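PDB 3OCO: hemolysin-like protein containing CBS domains from Oenococcus oeni, which is of unknown function but may bind flavin adenine dinucleotide, this chain being the paired CBS-domain portion of a longer, probably membrane-embedded protein. Local coordinates for residues 39-44 / 77-82; 45-50 / 54-59. One frame throughout, in Å; residues are numbered along the deposited sequence. Where two conformers were deposited one is given.

Contact 1 of 2, residues 39-44 / 77-82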
loop_
_atom_site.group_PDB
_atom_site.type_symbol
_atom_site.label_atom_id
_atom_site.label_comp_id
_atom_site.label_asym_id
_atom_site.label_seq_id
_atom_site.Cartn_x
_atom_site.Cartn_y
_atom_site.Cartn_z
ATOM N N GLU A 39 13.302 2.759 20.196
ATOM C CA GLU A 39 11.995 2.388 20.713
ATOM C C GLU A 39 11.819 0.893 20.532
ATOM O O GLU A 39 12.496 0.273 19.708
ATOM C CB GLU A 39 10.881 3.181 20.044
ATOM C CG GLU A 39 10.205 4.146 21.007
ATOM C CD GLU A 39 10.067 5.547 20.439
ATOM O OE1 GLU A 39 9.814 5.683 19.219
ATOM O OE2 GLU A 39 10.208 6.516 21.218
ATOM N N THR A 40 10.944 0.306 21.338
ATOM C CA THR A 40 10.687 -1.120 21.269
ATOM C C THR A 40 9.588 -1.417 20.258
ATOM O O THR A 40 8.804 -0.543 19.893
ATOM C CB THR A 40 10.186 -1.623 22.588
ATOM O OG1 THR A 40 8.954 -0.952 22.871
ATOM C CG2 THR A 40 11.204 -1.315 23.701
ATOM N N ILE A 41 9.522 -2.668 19.830
ATOM C CA ILE A 41 8.513 -3.078 18.892
ATOM C C ILE A 41 7.159 -2.769 19.481
ATOM O O ILE A 41 6.289 -2.241 18.806
ATOM C CB ILE A 41 8.615 -4.554 18.609
ATOM C CG1 ILE A 41 9.980 -4.870 18.002
ATOM C CG2 ILE A 41 7.487 -4.990 17.675
ATOM C CD1 ILE A 41 10.022 -4.730 16.511
ATOM N N ALA A 42 6.992 -3.070 20.757
ATOM C CA ALA A 42 5.726 -2.816 21.435
ATOM C C ALA A 42 5.282 -1.375 21.284
ATOM O O ALA A 42 4.087 -1.097 21.252
ATOM C CB ALA A 42 5.828 -3.177 22.903
ATOM N N ASP A 43 6.248 -0.462 21.206
ATOM C CA ASP A 43 5.958 0.956 21.003
ATOM C C ASP A 43 5.468 1.203 19.585
ATOM O O ASP A 43 4.466 1.882 19.366
ATOM C CB ASP A 43 7.208 1.804 21.235
ATOM C CG ASP A 43 7.574 1.925 22.700
ATOM O OD1 ASP A 43 6.675 2.235 23.513
ATOM O OD2 ASP A 43 8.767 1.723 23.031
ATOM N N ALA A 44 6.223 0.682 18.628
ATOM C CA ALA A 44 5.847 0.746 17.235
ATOM C C ALA A 44 4.431 0.177 16.994
ATOM O O ALA A 44 3.640 0.777 16.282
ATOM C CB ALA A 44 6.882 0.020 16.386
ATOM N N VAL A 77 3.953 -6.154 13.585
ATOM C CA VAL A 77 2.960 -7.025 14.207
ATOM C C VAL A 77 3.484 -8.446 14.339
ATOM O O VAL A 77 3.187 -9.129 15.317
ATOM C CB VAL A 77 1.513 -6.974 13.562
ATOM C CG1 VAL A 77 1.372 -5.833 12.593
ATOM C CG2 VAL A 77 1.112 -8.319 12.949
ATOM N N ARG A 78 4.266 -8.887 13.362
ATOM C CA ARG A 78 4.877 -10.202 13.446
ATOM C C ARG A 78 5.833 -10.337 14.628
ATOM O O ARG A 78 5.778 -11.316 15.373
ATOM C CB ARG A 78 5.649 -10.519 12.187
ATOM C CG ARG A 78 6.448 -11.786 12.364
ATOM C CD ARG A 78 7.012 -12.235 11.060
ATOM N NE ARG A 78 7.743 -11.140 10.442
ATOM C CZ ARG A 78 8.415 -11.236 9.301
ATOM N NH1 ARG A 78 8.448 -12.390 8.631
ATOM N NH2 ARG A 78 9.047 -10.167 8.830
ATOM N N GLN A 79 6.730 -9.369 14.794
ATOM C CA GLN A 79 7.734 -9.467 15.865
ATOM C C GLN A 79 7.156 -9.305 17.277
ATOM O O GLN A 79 7.632 -9.954 18.215
ATOM C CB GLN A 79 8.888 -8.490 15.629
ATOM C CG GLN A 79 9.924 -8.517 16.706
ATOM C CD GLN A 79 10.659 -9.831 16.773
ATOM O OE1 GLN A 79 10.778 -10.553 15.770
ATOM N NE2 GLN A 79 11.172 -10.151 17.962
ATOM N N ALA A 80 6.125 -8.464 17.426
ATOM C CA ALA A 80 5.439 -8.293 18.716
ATOM C C ALA A 80 4.937 -9.615 19.305
ATOM O O ALA A 80 4.959 -9.818 20.518
ATOM C CB ALA A 80 4.288 -7.319 18.581
ATOM N N ARG A 81 4.470 -10.507 18.437
ATOM C CA ARG A 81 4.042 -11.824 18.868
ATOM C C ARG A 81 5.240 -12.621 19.373
ATOM O O ARG A 81 5.095 -13.537 20.179
ATOM C CB ARG A 81 3.342 -12.553 17.720
ATOM C CG ARG A 81 1.958 -11.970 17.398
ATOM C CD ARG A 81 1.498 -12.321 15.993
ATOM N NE ARG A 81 1.861 -13.688 15.620
ATOM C CZ ARG A 81 1.117 -14.769 15.847
ATOM N NH1 ARG A 81 -0.082 -14.675 16.440
ATOM N NH2 ARG A 81 1.578 -15.953 15.465
ATOM N N ILE A 82 6.431 -12.281 18.901
ATOM C CA ILE A 82 7.603 -13.043 19.301
ATOM C C ILE A 82 8.308 -12.431 20.516
ATOM O O ILE A 82 8.502 -13.100 21.524
ATOM C CB ILE A 82 8.571 -13.227 18.137
ATOM C CG1 ILE A 82 7.881 -14.002 17.022
ATOM C CG2 ILE A 82 9.847 -13.935 18.596
ATOM C CD1 ILE A 82 8.759 -14.209 15.815
#

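Contact 2 of 2, residues 45-50 / 54-59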
loop_
_atom_site.group_PDB
_atom_site.type_symbol
_atom_site.label_atom_id
_atom_site.label_comp_id
_atom_site.label_asym_id
_atom_site.label_seq_id
_atom_site.Cartn_x
_atom_site.Cartn_y
_atom_site.Cartn_z
ATOM N N LEU A 45 4.120 -0.972 17.595
ATOM C CA LEU A 45 2.817 -1.599 17.437
ATOM C C LEU A 45 1.691 -0.656 17.829
ATOM O O LEU A 45 0.754 -0.466 17.068
ATOM C CB LEU A 45 2.694 -2.876 18.265
ATOM C CG LEU A 45 1.275 -3.500 18.161
ATOM C CD1 LEU A 45 0.969 -3.847 16.711
ATOM C CD2 LEU A 45 1.078 -4.735 19.063
ATOM N N LEU A 46 1.777 -0.075 19.022
ATOM C CA LEU A 46 0.765 0.871 19.480
ATOM C C LEU A 46 0.666 2.101 18.593
ATOM O O LEU A 46 -0.415 2.688 18.445
ATOM C CB LEU A 46 1.035 1.301 20.917
ATOM C CG LEU A 46 0.992 0.176 21.943
ATOM C CD1 LEU A 46 1.406 0.714 23.314
ATOM C CD2 LEU A 46 -0.405 -0.507 21.966
ATOM N N LEU A 47 1.791 2.514 18.017
ATOM C CA LEU A 47 1.745 3.653 17.116
ATOM C C LEU A 47 0.949 3.295 15.843
ATOM O O LEU A 47 0.076 4.045 15.404
ATOM C CB LEU A 47 3.154 4.160 16.773
ATOM C CG LEU A 47 3.113 5.467 15.961
ATOM C CD1 LEU A 47 2.645 6.627 16.840
ATOM C CD2 LEU A 47 4.459 5.796 15.336
ATOM N N TYR A 48 1.273 2.151 15.253
ATOM C CA TYR A 48 0.598 1.689 14.046
ATOM C C TYR A 48 -0.918 1.647 14.281
ATOM O O TYR A 48 -1.692 2.189 13.497
ATOM C CB TYR A 48 1.155 0.317 13.621
ATOM C CG TYR A 48 0.275 -0.429 12.643
ATOM C CD1 TYR A 48 -0.006 0.097 11.385
ATOM C CD2 TYR A 48 -0.273 -1.662 12.971
ATOM C CE1 TYR A 48 -0.812 -0.582 10.489
ATOM C CE2 TYR A 48 -1.079 -2.343 12.082
ATOM C CZ TYR A 48 -1.343 -1.801 10.843
ATOM O OH TYR A 48 -2.156 -2.477 9.958
ATOM N N LEU A 49 -1.323 1.050 15.396
ATOM C CA LEU A 49 -2.738 0.853 15.713
ATOM C C LEU A 49 -3.474 2.167 15.850
ATOM O O LEU A 49 -4.684 2.242 15.641
ATOM C CB LEU A 49 -2.889 0.023 16.993
ATOM C CG LEU A 49 -2.582 -1.454 16.766
ATOM C CD1 LEU A 49 -2.592 -2.231 18.046
ATOM C CD2 LEU A 49 -3.608 -2.028 15.809
ATOM N N GLU A 50 -2.728 3.205 16.195
ATOM C CA GLU A 50 -3.285 4.533 16.374
ATOM C C GLU A 50 -3.310 5.348 15.074
ATOM O O GLU A 50 -4.226 6.145 14.853
ATOM C CB GLU A 50 -2.482 5.278 17.443
ATOM C CG GLU A 50 -2.945 6.698 17.714
ATOM C CD GLU A 50 -4.337 6.771 18.339
ATOM O OE1 GLU A 50 -4.925 5.709 18.647
ATOM O OE2 GLU A 50 -4.835 7.902 18.527
ATOM N N SER A 54 1.450 2.283 7.036
ATOM C CA SER A 54 2.063 0.967 7.000
ATOM C C SER A 54 3.583 1.031 7.096
ATOM O O SER A 54 4.243 0.026 7.379
ATOM C CB SER A 54 1.642 0.216 5.741
ATOM O OG SER A 54 2.049 0.915 4.591
ATOM N N ARG A 55 4.139 2.208 6.846
ATOM C CA ARG A 55 5.586 2.405 6.941
ATOM C C ARG A 55 5.951 3.647 7.730
ATOM O O ARG A 55 5.455 4.736 7.442
ATOM C CB ARG A 55 6.210 2.493 5.559
ATOM C CG ARG A 55 5.942 1.278 4.726
ATOM C CD ARG A 55 6.694 1.363 3.445
ATOM N NE ARG A 55 6.488 0.176 2.638
ATOM C CZ ARG A 55 5.701 0.143 1.573
ATOM N NH1 ARG A 55 5.059 1.248 1.205
ATOM N NH2 ARG A 55 5.577 -0.984 0.877
ATOM N N PHE A 56 6.817 3.469 8.723
ATOM C CA PHE A 56 7.273 4.575 9.559
ATOM C C PHE A 56 8.759 4.794 9.395
ATOM O O PHE A 56 9.561 3.897 9.667
ATOM C CB PHE A 56 7.005 4.286 11.032
ATOM C CG PHE A 56 5.562 4.370 11.416
ATOM C CD1 PHE A 56 4.992 5.588 11.757
ATOM C CD2 PHE A 56 4.773 3.231 11.451
ATOM C CE1 PHE A 56 3.649 5.668 12.118
ATOM C CE2 PHE A 56 3.434 3.304 11.812
ATOM C CZ PHE A 56 2.874 4.528 12.149
ATOM N N PRO A 57 9.134 5.999 8.962
ATOM C CA PRO A 57 10.527 6.438 9.013
ATOM C C PRO A 57 11.072 6.248 10.422
ATOM O O PRO A 57 10.379 6.565 11.415
ATOM C CB PRO A 57 10.424 7.926 8.707
ATOM C CG PRO A 57 9.142 8.073 7.960
ATOM C CD PRO A 57 8.221 7.085 8.571
ATOM N N VAL A 58 12.269 5.672 10.506
ATOM C CA VAL A 58 12.974 5.488 11.768
ATOM C C VAL A 58 14.035 6.592 11.956
ATOM O O VAL A 58 14.891 6.761 11.099
ATOM C CB VAL A 58 13.663 4.107 11.805
ATOM C CG1 VAL A 58 14.575 3.991 13.018
ATOM C CG2 VAL A 58 12.622 2.982 11.788
ATOM N N THR A 59 13.973 7.335 13.064
ATOM C CA THR A 59 14.945 8.391 13.347
ATOM C C THR A 59 16.094 7.883 14.207
ATOM O O THR A 59 15.936 6.955 14.999
ATOM C CB THR A 59 14.308 9.597 14.087
ATOM O OG1 THR A 59 13.901 9.213 15.404
ATOM C CG2 THR A 59 13.108 10.121 13.349
#

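Contact 1 of 2, residues 39-44 / 77-82
A single side chain, Ile-41, makes the close contacts from one side, reaching Gln-79 with one branch and Ala-80 with the other. It stands in the first turn of helix 41-51, and the surface it meets belongs to helix 73-83, so the pair joins the two helices of one CBS domain. CG1 lies beside the backbone N (chi1 -61°) and carries CD1 toward Gln-79, while CG2, anti to that N, faces Ala-80. The beta-branched residue thus puts a methyl on each of two neighbouring residues of the opposing helix.

Over Gln-79 the contact is with the aliphatic part: CD1 of Ile-41 comes to 3.8 Å from CG of Gln-79, and the two side chains cross at about a right angle. Gln-79 suits this border position because its methylenes pack against the isoleucine while its chain, bent at chi2 (66°), takes the amide onward to a weak hydrogen bond with Asp-83 O. Ala-80 suits a close approach. Its small side chain lets CA of Ile-41 and CA of Ala-80 come within 6.1 Å of each other, and CG2 of Ile-41 sits 3.7 Å from N of Ala-80. Ile-76, on the same helix 73-83, and Ile-91 also touch Ile-41, extending its apolar surroundings.

Just before Ile-41 the helix start is fixed by a capping box. Thr-40, the N-cap, receives N of Asp-43 on OG1 at 3.2 Å, and Asp-43 returns a bond through OD2, whose anti lone pair takes N of Thr-40 at 3.1 Å. The threonine hydroxyl closes the arrangement: OG1 of Thr-40 donates to OD2 of Asp-43 over 2.7 Å, coming from above the carboxylate plane, 70° out of it.

Contact 2 of 2, residues 45-50 / 54-59
The Phe-56 ring has CD2 of Leu-47 over one face, while CA of Tyr-48 approaches its CE2 corner obliquely. The methyl sits closest to one side of the ring, 3.3 Å from CE1 of Phe-56 and 3.6 Å from CD1 of Phe-56, a tight fit for carbon against carbon. Behind it, CG of Leu-47 is 3.9 Å from CZ of Phe-56, so the branched end rests on the ring by its fork as well as by one arm. CG of Leu-47 is anti to the backbone N (chi1 -173°), an extension that brings the isobutyl group off the helix toward the strand.

Helix 41-51 and strand 55-60 are consecutive elements of the beta-alpha-beta unit that starts at strand 35-36, and here the crossover helix packs on the sheet it connects. Phe-56 suits the place because a long flat side chain can bridge from strand to helix. Val-35 of the parallel neighbouring strand touches both Phe-56 and Leu-47, adding a third apolar group to the layer between helix and sheet.

Tyr-48 meets the ring through the root of its side chain: CA of Tyr-48 is 4.0 Å and its CB 4.2 Å from CE2 of Phe-56. The Tyr-48 side chain also touches Asn-73 at the start of helix 73-83 and packs on Asn-73 of the second subunit. At the next residue, O of Leu-49 accepts a hydrogen bond from OH of Tyr-74 of the second subunit.

Both contacts use helix 41-51 of the first CBS domain, and their centres lie 10 Å apart on the same side of the chain's centre. Contact 2 is nested along the chain within the loop closed by contact 1: the helix first turns back to strand 55-60, then the chain runs through strand 66-72 into helix 73-83. One helix thus packs on the sheet and on its companion helix. The two regions also touch directly, CB of Ala-80 lying 4.1 Å from CD2 of Leu-45. Both reach the second subunit: Val-77 and Arg-81 pack against Leu-49 of the second subunit, so this helix pair belongs to the dimer interface as well as to the domain interior.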